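Local coordinates for protein putative fimbrium tip subunit Fim1C (Bacteroides ovatus, PDB 4EPS) that is probably a component of the tip of the fimbrium, a filamentous cell-surface appendage of a kind that mediates adhesion and biofilm formation, at residues Ala50-Gly54 with Ala55-Glu59; Ser96-Thr99 with Gly100-Leu104. All blocks are in the same frame, centred on the assembly; numbering follows the deposited sequence.

In the fold
Both contacts are local, and both belong to the fimbrillin-like region of the chain, about 48 Å (interaction 1) and 40 Å (interaction 2) from the chain's centre, measured centre to centre. Interaction 1 comes first and turns strand 45-52 into strand 55-67; interaction 2 follows in the loop between strand 87-92, which pairs with 45-52, and helix 111-115. Their centres lie about 13 Å apart. The later loop folds back over the hairpin: Leu-104 CD2 rests 3.7 Å from Val-51 CG1, and Thr-102 OG1 lies 3.8 Å from Ile-56 CD1. Thr-102 and Leu-104 thus lie against the Val-51 and Ile-56 face of the hairpin, joining two sequence-distant turns far from the centre of the chain.

Interaction 1. Residues Ala50-Gly54 with Ala55-Glu59; sequences AVKDG and AILDE
With CG2 set beside its own backbone N and CG1 anti to it (chi1 176°), Val-51 presents CG2 to Ile-56, whose CG1 is likewise turned beside its backbone N. The two branched chains meet at an oblique angle, Val-51 CG2 lying 4.1 Å from Ile-56 CG1. As a non-hydrogen-bonded antiparallel pair they share one face of the ribbon, where Tyr-89 and Phe-109 also pack on Val-51; beta-branched residues suit extended strand positions, and Val-51 is buried here.

The other face carries a second apolar group. The fork of Leu-57 spans two side chains of the neighbouring strand that lie on one face: CD1 reaches Ala-50 CB at 3.9 Å, while CD2 lies the same distance from Lys-52 CB. Alanine takes little room in this buried place. Lys-52 gives the leucine its aliphatic base and then carries its amine clear of it, which fits its half-exposed position.

The motif is a beta hairpin with a two-residue loop, Asp-53 and Gly-54, closed by a type I' turn from Lys-52 to Ala-55. Both loop residues have positive phi, a backbone shape that glycine adopts easily and aspartate tolerates better than most residues; it matches the right-handed twist of the paired strands. Lys-52 and Ala-55 bond in both directions, Lys-52 N to Ala-55 O at 2.9 Å and Ala-55 N to Lys-52 O at 3.1 Å. The latter N-H comes from above the carbonyl plane, 55° out of it. Further from the turn, Leu-57 N meets Ala-50 O at 2.8 Å in a nearly straight bond (172°). Ile-56 CA adds a CA-H...O contact to that same oxygen, 3.4 Å from Ala-50 O. Beside the turn, a glycerol, probably from the crystallisation liquor, bonds to Val-51 O and Asp-53 N.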
loop_
_atom_site.group_PDB
_atom_site.type_symbol
_atom_site.label_atom_id
_atom_site.label_comp_id
_atom_site.label_asym_id
_atom_site.label_seq_id
_atom_site.Cartn_x
_atom_site.Cartn_y
_atom_site.Cartn_z
ATOM N N ALA A 50 1.101 55.561 32.712
ATOM C CA ALA A 50 0.605 56.756 32.035
ATOM C C ALA A 50 1.643 57.850 32.224
ATOM O O ALA A 50 2.028 58.146 33.366
ATOM C CB ALA A 50 -0.746 57.186 32.595
ATOM N N VAL A 51 2.139 58.406 31.113
ATOM C CA VAL A 51 3.156 59.459 31.154
ATOM C C VAL A 51 2.505 60.757 30.675
ATOM O O VAL A 51 1.970 60.816 29.567
ATOM C CB VAL A 51 4.407 59.057 30.336
ATOM C CG1 VAL A 51 5.439 60.176 30.286
ATOM C CG2 VAL A 51 5.035 57.782 30.902
ATOM N N LYS A 52 2.558 61.792 31.523
ATOM C CA LYS A 52 2.023 63.117 31.221
ATOM C C LYS A 52 3.148 64.135 31.438
ATOM O O LYS A 52 3.771 64.132 32.504
ATOM C CB LYS A 52 0.810 63.406 32.125
ATOM C CG LYS A 52 -0.012 64.626 31.734
ATOM C CD LYS A 52 -0.652 65.258 32.961
ATOM C CE LYS A 52 -2.034 65.858 32.760
ATOM N NZ LYS A 52 -2.197 66.591 31.470
ATOM N N ASP A 53 3.447 64.942 30.402
ATOM C CA ASP A 53 4.467 66.005 30.392
ATOM C C ASP A 53 5.844 65.529 30.930
ATOM O O ASP A 53 6.472 66.222 31.731
ATOM C CB ASP A 53 3.959 67.235 31.183
ATOM C CG ASP A 53 2.679 67.843 30.618
ATOM O OD1 ASP A 53 2.662 68.188 29.409
ATOM O OD2 ASP A 53 1.701 67.985 31.385
ATOM N N GLY A 54 6.278 64.349 30.485
ATOM C CA GLY A 54 7.576 63.772 30.830
ATOM C C GLY A 54 7.709 63.124 32.193
ATOM O O GLY A 54 8.828 62.868 32.633
ATOM N N ALA A 55 6.586 62.834 32.866
ATOM C CA ALA A 55 6.587 62.168 34.173
ATOM C C ALA A 55 5.475 61.123 34.258
ATOM O O ALA A 55 4.373 61.353 33.755
ATOM C CB ALA A 55 6.417 63.190 35.292
ATOM N N ILE A 56 5.748 60.009 34.954
ATOM C CA ILE A 56 4.752 58.972 35.196
ATOM C C ILE A 56 3.731 59.506 36.207
ATOM O O ILE A 56 4.122 60.076 37.230
ATOM C CB ILE A 56 5.385 57.631 35.679
ATOM C CG1 ILE A 56 6.465 57.115 34.698
ATOM C CG2 ILE A 56 4.302 56.576 35.907
ATOM C CD1 ILE A 56 7.452 56.068 35.288
ATOM N N LEU A 57 2.429 59.328 35.915
ATOM C CA LEU A 57 1.336 59.709 36.806
ATOM C C LEU A 57 1.337 58.783 38.004
ATOM O O LEU A 57 1.403 57.560 37.834
ATOM C CB LEU A 57 -0.033 59.655 36.087
ATOM C CG LEU A 57 -0.345 60.726 35.037
ATOM C CD1 LEU A 57 -1.724 60.494 34.452
ATOM C CD2 LEU A 57 -0.304 62.146 35.641
ATOM N N ASP A 58 1.306 59.360 39.222
ATOM C CA ASP A 58 1.303 58.593 40.475
ATOM C C ASP A 58 0.144 57.619 40.547
ATOM O O ASP A 58 0.280 56.556 41.157
ATOM C CB ASP A 58 1.228 59.536 41.692
ATOM C CG ASP A 58 2.419 60.457 41.877
ATOM O OD1 ASP A 58 3.568 59.987 41.707
ATOM O OD2 ASP A 58 2.208 61.627 42.279
ATOM N N GLU A 59 -1.004 57.988 39.959
ATOM C CA GLU A 59 -2.198 57.149 39.978
ATOM C C GLU A 59 -2.091 55.955 38.996
ATOM O O GLU A 59 -2.826 54.998 39.186
ATOM C CB GLU A 59 -3.472 57.977 39.687
ATOM C CG GLU A 59 -3.546 58.574 38.286
ATOM C CD GLU A 59 -4.853 59.246 37.912
ATOM O OE1 GLU A 59 -5.871 58.532 37.745
ATOM O OE2 GLU A 59 -4.842 60.485 37.725
#

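Interaction 2. Residues Ser96-Thr99 with Gly100-Leu104; sequences SEMT and GKTDL
Met-98, present as selenomethionine, curls back over the turn that follows it and sets its terminal methyl against two residues of 100-104. Bends at its second and third torsions bring CE within 3.8 Å of Lys-101 CB and 4.0 Å of Thr-102 CG2, and the long chain crosses both partners at about a right angle. This is the tightly packed side: Phe-49, Asn-62, Phe-110 and Leu-113 also touch Met-98, and a long, flexible, apolar chain can fit itself among partners from strands 45-52 and 55-67, a loop and helix 111-115.

Beneath the side chain the backbone makes a type II beta turn from Met-98 to Lys-101. Lys-101 N bonds to Met-98 O at 2.9 Å, with 159° at the hydrogen, closing the turn. Gly-100 occupies the third position with positive phi, where a beta carbon would come only 2.9 Å from Thr-99 O; glycine, lacking one, avoids the collision. The oxygen of Met-98 has a further partner, a water 2.8 Å away that donates to it. The water is also hydrogen-bonded to Thr-102 OG1 at 2.7 Å and so bridges the two segments; this hydroxyl is placed between the backbone N and the carbonyl carbon (chi1 60°), while the threonine methyl stays with the apolar group.

The opposite character prevails at Thr-99, Gly-100 and Glu-97, which are exposed. Here polar groups pair within the first segment: Thr-99 OG1 donates to Glu-97 OE1 at 2.7 Å, approaching from above the carboxylate plane, 41° out of it. A weak bond from Thr-99 N to Glu-97 OE1, at 3.4 Å, adds a second hold on the same oxygen. Lys-101, having given its CB to the methionine, extends its amine beyond the turn, a suitable course for a charged group at the surface.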
loop_
_atom_site.group_PDB
_atom_site.type_symbol
_atom_site.label_atom_id
_atom_site.label_comp_id
_atom_site.label_asym_id
_atom_site.label_seq_id
_atom_site.Cartn_x
_atom_site.Cartn_y
_atom_site.Cartn_z
ATOM N N SER A 96 6.263 43.239 40.205
ATOM C CA SER A 96 5.985 44.047 41.403
ATOM C C SER A 96 6.962 45.206 41.530
ATOM O O SER A 96 6.564 46.295 41.958
ATOM C CB SER A 96 6.066 43.193 42.668
ATOM O OG SER A 96 4.883 42.433 42.837
ATOM N N GLU A 97 8.235 44.985 41.137
ATOM C CA GLU A 97 9.267 46.020 41.226
ATOM C C GLU A 97 9.650 46.531 39.835
ATOM O O GLU A 97 10.171 45.779 39.016
ATOM C CB GLU A 97 10.506 45.488 41.995
ATOM C CG GLU A 97 11.561 46.545 42.311
ATOM C CD GLU A 97 11.134 47.645 43.266
ATOM O OE1 GLU A 97 10.579 48.664 42.795
ATOM O OE2 GLU A 97 11.364 47.494 44.488
HETATM N N MSE A 98 9.399 47.817 39.578
HETATM C CA MSE A 98 9.726 48.424 38.285
HETATM C C MSE A 98 10.616 49.653 38.470
HETATM O O MSE A 98 10.873 50.377 37.507
HETATM C CB MSE A 98 8.453 48.758 37.489
HETATM C CG MSE A 98 7.777 47.512 36.897
HETATM SE SE MSE A 98 8.882 46.676 35.538
HETATM C CE MSE A 98 8.649 48.004 34.097
ATOM N N THR A 99 11.156 49.853 39.688
ATOM C CA THR A 99 12.061 50.987 39.941
ATOM C C THR A 99 13.294 50.849 39.038
ATOM O O THR A 99 13.927 49.796 39.014
ATOM C CB THR A 99 12.431 51.093 41.446
ATOM O OG1 THR A 99 11.225 51.185 42.215
ATOM C CG2 THR A 99 13.305 52.302 41.744
ATOM N N GLY A 100 13.556 51.897 38.265
ATOM C CA GLY A 100 14.674 51.967 37.335
ATOM C C GLY A 100 14.513 51.115 36.094
ATOM O O GLY A 100 15.463 50.988 35.317
ATOM N N LYS A 101 13.302 50.550 35.862
ATOM C CA LYS A 101 13.104 49.700 34.691
ATOM C C LYS A 101 12.447 50.448 33.507
ATOM O O LYS A 101 12.210 49.839 32.455
ATOM C CB LYS A 101 12.299 48.437 35.062
ATOM C CG LYS A 101 12.952 47.558 36.130
ATOM C CD LYS A 101 14.322 47.072 35.708
ATOM C CE LYS A 101 14.838 45.919 36.533
ATOM N NZ LYS A 101 16.113 45.400 35.962
ATOM N N THR A 102 12.187 51.762 33.659
ATOM C CA THR A 102 11.584 52.577 32.598
ATOM C C THR A 102 12.504 53.754 32.241
ATOM O O THR A 102 13.328 54.155 33.060
ATOM C CB THR A 102 10.174 53.049 32.987
ATOM O OG1 THR A 102 10.265 53.832 34.167
ATOM C CG2 THR A 102 9.197 51.878 33.213
ATOM N N ASP A 103 12.370 54.284 31.013
ATOM C CA ASP A 103 13.182 55.395 30.512
ATOM C C ASP A 103 12.306 56.481 29.892
ATOM O O ASP A 103 11.716 56.284 28.822
ATOM C CB ASP A 103 14.205 54.878 29.484
ATOM C CG ASP A 103 15.190 55.907 28.927
ATOM O OD1 ASP A 103 15.265 57.022 29.481
ATOM O OD2 ASP A 103 15.926 55.568 27.974
ATOM N N LEU A 104 12.264 57.649 30.548
ATOM C CA LEU A 104 11.481 58.797 30.081
ATOM C C LEU A 104 12.259 59.675 29.083
ATOM O O LEU A 104 11.636 60.404 28.314
ATOM C CB LEU A 104 11.032 59.659 31.277
ATOM C CG LEU A 104 10.075 59.000 32.271
ATOM C CD1 LEU A 104 10.108 59.728 33.615
ATOM C CD2 LEU A 104 8.660 58.955 31.724
HETATM O O HOH W 1 9.621 52.714 36.533
#